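Local coordinates for protein CaaX farnesyltransferase beta subunit Ram1 (Aspergillus fumigatus, PDB 4L9P) that probably serves as the peptide-binding, zinc-dependent subunit of a heterodimer that transfers a farnesyl group from farnesyl diphosphate to a cysteine near a protein's C-terminus, at residues H261-P271 with G280-L288; V455-F465 with A505-E513. All blocks are in the same frame, centred on the assembly; numbering follows the deposited sequence. Where two conformers were deposited one is given.

Contact 1: residues H261-P271 with G280-L288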
loop_
_atom_site.group_PDB
_atom_site.type_symbol
_atom_site.label_atom_id
_atom_site.label_comp_id
_atom_site.label_asym_id
_atom_site.label_seq_id
_atom_site.Cartn_x
_atom_site.Cartn_y
_atom_site.Cartn_z
ATOM N N HIS B 261 -3.526 1.779 -18.030
ATOM C CA HIS B 261 -4.154 2.713 -18.982
ATOM C C HIS B 261 -3.103 3.653 -19.563
ATOM O O HIS B 261 -3.074 3.888 -20.791
ATOM C CB HIS B 261 -5.240 3.456 -18.210
ATOM C CG HIS B 261 -6.105 4.332 -19.058
ATOM N ND1 HIS B 261 -5.654 5.511 -19.627
ATOM C CD2 HIS B 261 -7.388 4.157 -19.478
ATOM C CE1 HIS B 261 -6.651 6.040 -20.343
ATOM N NE2 HIS B 261 -7.711 5.233 -20.270
ATOM N N ALA B 262 -2.264 4.230 -18.705
ATOM C CA ALA B 262 -1.259 5.197 -19.151
ATOM C C ALA B 262 -0.187 4.545 -20.016
ATOM O O ALA B 262 0.167 5.068 -21.081
ATOM C CB ALA B 262 -0.560 5.849 -17.949
ATOM N N LEU B 263 0.369 3.411 -19.571
ATOM C CA LEU B 263 1.484 2.863 -20.343
ATOM C C LEU B 263 1.036 2.323 -21.726
ATOM O O LEU B 263 1.854 2.261 -22.629
ATOM C CB LEU B 263 2.191 1.737 -19.567
ATOM C CG LEU B 263 2.939 2.266 -18.359
ATOM C CD1 LEU B 263 3.507 1.039 -17.545
ATOM C CD2 LEU B 263 4.106 3.171 -18.747
ATOM N N LEU B 264 -0.228 1.908 -21.881
ATOM C CA LEU B 264 -0.752 1.399 -23.152
ATOM C C LEU B 264 -1.434 2.524 -23.974
ATOM O O LEU B 264 -1.991 2.247 -25.037
ATOM C CB LEU B 264 -1.761 0.279 -22.892
ATOM C CG LEU B 264 -1.169 -0.958 -22.162
ATOM C CD1 LEU B 264 -2.312 -1.984 -22.093
ATOM C CD2 LEU B 264 0.123 -1.535 -22.738
ATOM N N ASP B 265 -1.372 3.770 -23.494
ATOM C CA ASP B 265 -2.032 4.931 -24.116
ATOM C C ASP B 265 -3.488 4.567 -24.495
ATOM O O ASP B 265 -3.917 4.735 -25.654
ATOM C CB ASP B 265 -1.257 5.395 -25.353
ATOM C CG ASP B 265 -1.822 6.700 -25.932
ATOM O OD1 ASP B 265 -2.317 7.516 -25.092
ATOM O OD2 ASP B 265 -1.838 6.879 -27.205
ATOM N N LEU B 266 -4.250 4.061 -23.538
ATOM C CA LEU B 266 -5.633 3.757 -23.855
ATOM C C LEU B 266 -6.452 5.031 -23.935
ATOM O O LEU B 266 -6.093 6.063 -23.364
ATOM C CB LEU B 266 -6.260 2.883 -22.757
ATOM C CG LEU B 266 -5.523 1.541 -22.549
ATOM C CD1 LEU B 266 -6.239 0.690 -21.490
ATOM C CD2 LEU B 266 -5.348 0.746 -23.876
ATOM N N PRO B 267 -7.584 4.989 -24.650
ATOM C CA PRO B 267 -8.404 6.199 -24.668
ATOM C C PRO B 267 -8.906 6.587 -23.289
ATOM O O PRO B 267 -9.276 5.724 -22.487
ATOM C CB PRO B 267 -9.610 5.780 -25.562
ATOM C CG PRO B 267 -9.104 4.682 -26.408
ATOM C CD PRO B 267 -8.134 3.904 -25.483
ATOM N N LEU B 268 -8.901 7.875 -23.003
ATOM C CA LEU B 268 -9.430 8.418 -21.760
ATOM C C LEU B 268 -10.930 8.187 -21.586
ATOM O O LEU B 268 -11.393 7.946 -20.446
ATOM C CB LEU B 268 -9.100 9.911 -21.733
ATOM C CG LEU B 268 -9.653 10.713 -20.598
ATOM C CD1 LEU B 268 -9.085 10.207 -19.299
ATOM C CD2 LEU B 268 -9.265 12.236 -20.798
ATOM N N ALA B 269 -11.692 8.248 -22.688
ATOM C CA ALA B 269 -13.104 8.015 -22.559
ATOM C C ALA B 269 -13.411 6.585 -22.155
ATOM O O ALA B 269 -12.737 5.635 -22.568
ATOM C CB ALA B 269 -13.796 8.226 -23.912
ATOM N N LEU B 270 -14.421 6.407 -21.328
ATOM C CA LEU B 270 -14.913 5.051 -21.066
ATOM C C LEU B 270 -15.479 4.430 -22.331
ATOM O O LEU B 270 -16.030 5.129 -23.190
ATOM C CB LEU B 270 -16.009 5.090 -20.010
ATOM C CG LEU B 270 -15.553 5.499 -18.584
ATOM C CD1 LEU B 270 -16.796 5.821 -17.686
ATOM C CD2 LEU B 270 -14.660 4.422 -17.943
ATOM N N PRO B 271 -15.386 3.110 -22.447
ATOM C CA PRO B 271 -16.083 2.439 -23.575
ATOM C C PRO B 271 -17.546 2.885 -23.598
ATOM O O PRO B 271 -18.172 3.149 -22.539
ATOM C CB PRO B 271 -15.988 0.957 -23.207
ATOM C CG PRO B 271 -14.732 0.881 -22.361
ATOM C CD PRO B 271 -14.663 2.146 -21.579
ATOM N N GLY B 280 -23.344 8.784 -14.820
ATOM C CA GLY B 280 -22.888 10.086 -15.262
ATOM C C GLY B 280 -21.386 10.255 -15.468
ATOM O O GLY B 280 -20.918 11.343 -15.798
ATOM N N LEU B 281 -20.621 9.188 -15.322
ATOM C CA LEU B 281 -19.172 9.287 -15.556
ATOM C C LEU B 281 -18.869 9.108 -17.060
ATOM O O LEU B 281 -19.559 8.351 -17.770
ATOM C CB LEU B 281 -18.466 8.197 -14.758
ATOM C CG LEU B 281 -18.751 8.302 -13.255
ATOM C CD1 LEU B 281 -17.975 7.224 -12.558
ATOM C CD2 LEU B 281 -18.340 9.644 -12.664
ATOM N N GLU B 282 -17.885 9.825 -17.577
ATOM C CA GLU B 282 -17.574 9.758 -19.012
ATOM C C GLU B 282 -16.184 9.223 -19.291
ATOM O O GLU B 282 -15.981 8.657 -20.369
ATOM C CB GLU B 282 -17.675 11.165 -19.642
ATOM C CG GLU B 282 -19.078 11.732 -19.681
ATOM C CD GLU B 282 -19.073 13.107 -20.290
ATOM O OE1 GLU B 282 -18.770 14.060 -19.538
ATOM O OE2 GLU B 282 -19.315 13.235 -21.527
ATOM N N THR B 283 -15.222 9.396 -18.354
ATOM C CA THR B 283 -13.857 9.001 -18.628
ATOM C C THR B 283 -13.334 8.190 -17.460
ATOM O O THR B 283 -13.955 8.115 -16.384
ATOM C CB THR B 283 -12.935 10.220 -18.745
ATOM O OG1 THR B 283 -12.794 10.821 -17.451
ATOM C CG2 THR B 283 -13.465 11.301 -19.780
ATOM N N PHE B 284 -12.193 7.577 -17.717
ATOM C CA PHE B 284 -11.572 6.731 -16.664
ATOM C C PHE B 284 -11.201 7.533 -15.432
ATOM O O PHE B 284 -11.130 6.956 -14.321
ATOM C CB PHE B 284 -10.328 6.045 -17.218
ATOM C CG PHE B 284 -10.653 4.796 -18.000
ATOM C CD1 PHE B 284 -11.002 4.847 -19.353
ATOM C CD2 PHE B 284 -10.697 3.558 -17.366
ATOM C CE1 PHE B 284 -11.329 3.666 -20.064
ATOM C CE2 PHE B 284 -10.995 2.406 -18.079
ATOM C CZ PHE B 284 -11.331 2.445 -19.413
ATOM N N THR B 285 -10.970 8.839 -15.591
ATOM C CA THR B 285 -10.487 9.657 -14.454
ATOM C C THR B 285 -11.616 10.432 -13.773
ATOM O O THR B 285 -11.413 11.052 -12.744
ATOM C CB THR B 285 -9.348 10.595 -14.902
ATOM O OG1 THR B 285 -9.861 11.458 -15.940
ATOM C CG2 THR B 285 -8.129 9.790 -15.394
ATOM N N ASP B 286 -12.818 10.398 -14.343
ATOM C CA ASP B 286 -13.959 11.119 -13.741
ATOM C C ASP B 286 -14.262 10.578 -12.369
ATOM O O ASP B 286 -14.454 9.378 -12.203
ATOM C CB ASP B 286 -15.164 10.946 -14.638
ATOM C CG ASP B 286 -15.278 11.993 -15.708
ATOM O OD1 ASP B 286 -14.582 13.011 -15.641
ATOM O OD2 ASP B 286 -16.134 11.779 -16.608
ATOM N N GLY B 287 -14.266 11.450 -11.359
ATOM C CA GLY B 287 -14.606 11.081 -9.992
ATOM C C GLY B 287 -13.426 10.426 -9.291
ATOM O O GLY B 287 -13.524 10.111 -8.086
ATOM N N LEU B 288 -12.309 10.219 -9.985
ATOM C CA LEU B 288 -11.177 9.453 -9.403
ATOM C C LEU B 288 -10.363 10.207 -8.327
ATOM O O LEU B 288 -10.204 9.707 -7.232
ATOM C CB LEU B 288 -10.241 8.967 -10.515
ATOM C CG LEU B 288 -9.006 8.174 -10.037
ATOM C CD1 LEU B 288 -9.406 6.952 -9.163
ATOM C CD2 LEU B 288 -8.248 7.739 -11.275
#
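Phe284 meets His261 and Leu270 where a single beta bridge, Ala269 with Thr283, joins two halves of the long connection between helices 251-263 and 288-293 of the alpha-alpha toroid. Both bonds of the bridge are nearly straight: Phe284 N gives to Leu268 O (2.9 Å) and Leu270 N to Glu282 O. Followed outward, the Phe284 side chain starts with CB, 3.9 Å from Leu268 O. Phe284 CG comes next, 3.6 Å from His261 CD2, and Phe284 CD1 approaches His261 NE2 on the same side of the ring; the two rings meet obliquely, their planes at 56°. Leu270 CD2 sits over the centre of the opposite face in a CH-pi contact, 3.8 Å from the Phe284 centroid. At the rim, Phe284 CE1 reaches Ala269 O, and its CZ ends against Pro271 CD. Outside the pair, Trp228 and Leu231 of helix 224-234 also touch this phenylalanine. The imidazole has a polar partner of its own: His261 NE2 donates to Pro267 O, from above the carbonyl plane. Within 280-288, Thr283 OG1 accepts from Thr285 N in an ST turn, while Asp286 OD2 receives two backbone bonds, from Thr283 N and, through its anti lone pair, from Glu282 N at 2.8 Å.

Contact 2: residues V455-F465 with A505-E513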
loop_
_atom_site.group_PDB
_atom_site.type_symbol
_atom_site.label_atom_id
_atom_site.label_comp_id
_atom_site.label_asym_id
_atom_site.label_seq_id
_atom_site.Cartn_x
_atom_site.Cartn_y
_atom_site.Cartn_z
ATOM N N VAL B 455 8.139 13.037 -22.293
ATOM C CA VAL B 455 8.275 12.162 -23.459
ATOM C C VAL B 455 6.933 11.897 -24.131
ATOM O O VAL B 455 6.898 11.447 -25.272
ATOM C CB VAL B 455 8.990 10.809 -23.188
ATOM C CG1 VAL B 455 10.373 11.018 -22.596
ATOM C CG2 VAL B 455 8.176 9.929 -22.313
ATOM N N SER B 456 5.827 12.185 -23.447
ATOM C CA SER B 456 4.521 12.022 -24.083
ATOM C C SER B 456 4.208 13.182 -24.995
ATOM O O SER B 456 4.533 14.348 -24.679
ATOM C CB SER B 456 3.394 11.891 -23.050
ATOM O OG SER B 456 2.102 11.842 -23.687
ATOM N N SER B 457 3.583 12.849 -26.126
ATOM C CA SER B 457 3.100 13.840 -27.068
ATOM C C SER B 457 1.733 14.399 -26.675
ATOM O O SER B 457 1.298 15.419 -27.220
ATOM C CB SER B 457 3.053 13.241 -28.470
ATOM O OG SER B 457 4.366 12.913 -28.888
ATOM N N LYS B 458 1.065 13.758 -25.717
ATOM C CA LYS B 458 -0.311 14.112 -25.347
ATOM C C LYS B 458 -0.396 14.757 -23.960
ATOM O O LYS B 458 0.537 14.633 -23.136
ATOM C CB LYS B 458 -1.200 12.839 -25.384
ATOM C CG LYS B 458 -1.071 12.079 -26.696
ATOM C CD LYS B 458 -1.851 10.777 -26.691
ATOM C CE LYS B 458 -1.815 10.123 -28.088
ATOM N NZ LYS B 458 -2.863 9.072 -28.299
ATOM N N ASP B 459 -1.541 15.374 -23.649
ATOM C CA ASP B 459 -1.657 16.112 -22.381
ATOM C C ASP B 459 -1.967 15.273 -21.117
ATOM O O ASP B 459 -1.503 15.605 -20.053
ATOM C CB ASP B 459 -2.735 17.210 -22.448
ATOM C CG ASP B 459 -2.369 18.340 -23.375
ATOM O OD1 ASP B 459 -1.206 18.409 -23.842
ATOM O OD2 ASP B 459 -3.323 19.188 -23.537
ATOM N N ASP B 460 -2.806 14.238 -21.222
ATOM C CA ASP B 460 -3.426 13.573 -20.039
ATOM C C ASP B 460 -2.534 13.217 -18.813
ATOM O O ASP B 460 -2.837 13.517 -17.613
ATOM C CB ASP B 460 -4.028 12.238 -20.523
ATOM C CG ASP B 460 -4.438 12.319 -21.902
ATOM O OD1 ASP B 460 -5.589 12.893 -21.979
ATOM O OD2 ASP B 460 -3.582 11.896 -22.810
ATOM N N PHE B 461 -1.473 12.504 -19.167
ATOM C CA PHE B 461 -0.504 11.947 -18.273
ATOM C C PHE B 461 0.812 12.663 -18.553
ATOM O O PHE B 461 1.861 12.085 -18.318
ATOM C CB PHE B 461 -0.339 10.458 -18.610
ATOM C CG PHE B 461 -1.603 9.644 -18.434
ATOM C CD1 PHE B 461 -2.042 9.262 -17.160
ATOM C CD2 PHE B 461 -2.298 9.206 -19.511
ATOM C CE1 PHE B 461 -3.235 8.488 -16.973
ATOM C CE2 PHE B 461 -3.523 8.459 -19.355
ATOM C CZ PHE B 461 -3.957 8.035 -18.097
ATOM N N SER B 462 0.794 13.920 -19.015
ATOM C CA SER B 462 2.060 14.509 -19.460
ATOM C C SER B 462 3.087 14.614 -18.334
ATOM O O SER B 462 4.273 14.292 -18.537
ATOM C CB SER B 462 1.811 15.865 -20.153
ATOM O OG SER B 462 2.999 16.445 -20.612
ATOM N N SER B 463 2.638 15.012 -17.148
ATOM C CA SER B 463 3.564 15.153 -16.044
ATOM C C SER B 463 4.183 13.802 -15.671
ATOM O O SER B 463 5.374 13.700 -15.357
ATOM C CB SER B 463 2.811 15.774 -14.865
ATOM O OG SER B 463 3.661 15.888 -13.735
ATOM N N ALA B 464 3.380 12.748 -15.723
ATOM C CA ALA B 464 3.889 11.410 -15.356
ATOM C C ALA B 464 5.033 10.981 -16.229
ATOM O O ALA B 464 5.864 10.201 -15.796
ATOM C CB ALA B 464 2.773 10.347 -15.462
ATOM N N PHE B 465 5.060 11.487 -17.464
ATOM C CA PHE B 465 6.149 11.162 -18.400
ATOM C C PHE B 465 7.237 12.234 -18.442
ATOM O O PHE B 465 8.060 12.253 -19.387
ATOM C CB PHE B 465 5.602 10.783 -19.785
ATOM C CG PHE B 465 4.809 9.479 -19.752
ATOM C CD1 PHE B 465 5.490 8.259 -19.672
ATOM C CD2 PHE B 465 3.414 9.464 -19.726
ATOM C CE1 PHE B 465 4.793 7.045 -19.571
ATOM C CE2 PHE B 465 2.710 8.219 -19.616
ATOM C CZ PHE B 465 3.407 7.044 -19.548
ATOM N N ALA B 505 9.528 2.686 -19.299
ATOM C CA ALA B 505 8.174 3.304 -19.258
ATOM C C ALA B 505 8.005 4.218 -20.464
ATOM O O ALA B 505 6.916 4.258 -21.105
ATOM C CB ALA B 505 7.975 4.136 -17.967
ATOM N N GLU B 506 9.064 4.957 -20.791
ATOM C CA GLU B 506 9.015 5.855 -21.930
ATOM C C GLU B 506 8.803 5.071 -23.218
ATOM O O GLU B 506 7.957 5.438 -24.052
ATOM C CB GLU B 506 10.353 6.686 -22.057
ATOM C CG GLU B 506 10.552 7.347 -23.468
ATOM C CD GLU B 506 11.936 8.044 -23.732
ATOM O OE1 GLU B 506 12.841 8.103 -22.888
ATOM O OE2 GLU B 506 12.105 8.560 -24.853
ATOM N N ASP B 507 9.594 4.017 -23.414
ATOM C CA ASP B 507 9.571 3.316 -24.685
ATOM C C ASP B 507 8.203 2.681 -24.949
ATOM O O ASP B 507 7.693 2.717 -26.086
ATOM C CB ASP B 507 10.619 2.210 -24.733
ATOM C CG ASP B 507 12.036 2.723 -24.973
ATOM O OD1 ASP B 507 12.212 3.920 -25.302
ATOM O OD2 ASP B 507 12.948 1.889 -24.789
ATOM N N ILE B 508 7.580 2.077 -23.926
ATOM C CA ILE B 508 6.301 1.461 -24.166
ATOM C C ILE B 508 5.229 2.507 -24.433
ATOM O O ILE B 508 4.423 2.326 -25.347
ATOM C CB ILE B 508 5.926 0.480 -23.033
ATOM C CG1 ILE B 508 4.730 -0.405 -23.482
ATOM C CG2 ILE B 508 5.621 1.230 -21.713
ATOM C CD1 ILE B 508 4.448 -1.586 -22.492
ATOM N N ARG B 509 5.218 3.579 -23.661
ATOM C CA ARG B 509 4.206 4.636 -23.868
ATOM C C ARG B 509 4.339 5.235 -25.279
ATOM O O ARG B 509 3.330 5.427 -25.972
ATOM C CB ARG B 509 4.399 5.758 -22.821
ATOM C CG ARG B 509 3.582 7.021 -23.074
ATOM C CD ARG B 509 2.067 6.805 -22.970
ATOM N NE ARG B 509 1.410 8.060 -23.251
ATOM C CZ ARG B 509 0.214 8.434 -22.809
ATOM N NH1 ARG B 509 -0.511 7.646 -22.009
ATOM N NH2 ARG B 509 -0.258 9.651 -23.169
ATOM N N VAL B 510 5.578 5.527 -25.692
ATOM C CA VAL B 510 5.764 6.174 -26.979
ATOM C C VAL B 510 5.400 5.217 -28.100
ATOM O O VAL B 510 4.769 5.635 -29.093
ATOM C CB VAL B 510 7.214 6.668 -27.116
ATOM C CG1 VAL B 510 7.505 7.105 -28.597
ATOM C CG2 VAL B 510 7.463 7.838 -26.167
ATOM N N TRP B 511 5.727 3.939 -27.949
ATOM C CA TRP B 511 5.337 2.963 -28.973
ATOM C C TRP B 511 3.823 2.933 -29.139
ATOM O O TRP B 511 3.291 2.966 -30.274
ATOM C CB TRP B 511 5.867 1.546 -28.664
ATOM C CG TRP B 511 5.664 0.554 -29.824
ATOM C CD1 TRP B 511 6.508 0.386 -30.925
ATOM C CD2 TRP B 511 4.575 -0.370 -30.026
ATOM N NE1 TRP B 511 6.016 -0.592 -31.750
ATOM C CE2 TRP B 511 4.820 -1.050 -31.246
ATOM C CE3 TRP B 511 3.422 -0.675 -29.311
ATOM C CZ2 TRP B 511 3.960 -2.041 -31.737
ATOM C CZ3 TRP B 511 2.559 -1.653 -29.807
ATOM C CH2 TRP B 511 2.832 -2.318 -31.000
ATOM N N PHE B 512 3.123 2.878 -28.008
ATOM C CA PHE B 512 1.672 2.826 -28.103
ATOM C C PHE B 512 1.053 4.112 -28.608
ATOM O O PHE B 512 0.071 4.057 -29.368
ATOM C CB PHE B 512 1.043 2.374 -26.775
ATOM C CG PHE B 512 1.078 0.883 -26.595
ATOM C CD1 PHE B 512 0.269 0.079 -27.354
ATOM C CD2 PHE B 512 1.951 0.290 -25.719
ATOM C CE1 PHE B 512 0.325 -1.316 -27.237
ATOM C CE2 PHE B 512 2.021 -1.108 -25.619
ATOM C CZ PHE B 512 1.177 -1.900 -26.356
ATOM N N GLU B 513 1.619 5.262 -28.226
ATOM C CA GLU B 513 1.155 6.542 -28.768
ATOM C C GLU B 513 1.193 6.593 -30.283
ATOM O O GLU B 513 0.403 7.321 -30.921
ATOM C CB GLU B 513 1.988 7.705 -28.224
ATOM C CG GLU B 513 1.563 8.109 -26.856
ATOM C CD GLU B 513 2.336 9.351 -26.370
ATOM O OE1 GLU B 513 3.173 9.946 -27.108
ATOM O OE2 GLU B 513 2.060 9.797 -25.264
HETATM O O HOH W 1 4.774 10.410 -29.513
#
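The loop 455-465 runs beside residues 505-513 of helix 502-513, with CA atoms nearest between Val455 and Glu506, Ser456 and Val510, and Ser457 and Glu513 (7.7 Å). The loop contains an ST turn, in which Ser456 OG accepts from Lys458 N. Glu513 meets it with both carboxylate oxygens: OE2 accepts a hydrogen bond from Ser456 OG on its syn lone pair (2.6 Å), and OE1 receives Ser457 N at an almost straight 170°. A water bridges OE1 to Ser457 OG. One helical turn earlier, Arg509 NE comes in on the anti side of Glu513 OE2, 28° out of the carboxylate plane, in a salt bridge of 2.7 Å that probably favours the charged carboxylate. With CG anti to the backbone N (chi1 170°), Arg509 CG lies over one face of Phe465, 3.7 Å from the ring centroid, in a CH-pi contact; the chain then bends at chi2 and carries the guanidinium on toward Glu513. Farther along, Arg509 NH1 donates to Ala262 O of helix 251-263. At the other end of the contact, the Val455 and Glu506 side chains cross at about a right angle, Val455 CG1 lying 3.5 Å from Glu506 CD.

The two contacts show how one chain holds its loops, each by the means its setting allows. Contact 1 is local, folding a single interhelical connection onto itself through backbone bonds and a cluster of rings and leucine; contact 2 joins a loop to a helix 40 residues on, mainly through charged and hydroxyl groups. Each is partly buried: Phe284, Leu270 and His261 in contact 1, and Phe461, Phe465 and Arg509 in contact 2, are buried, while Glu282, Ser457 and Lys458 are exposed. Both lie away from the zinc and isoprenoid sites. The centres of contacts 1 and 2 are about 15 Å apart. The end of helix 251-263 connects them: Asp265, in the Schellman motif there, makes a salt bridge from OD2 to Lys458 NZ (2.7 Å), and His261 packs against Phe461.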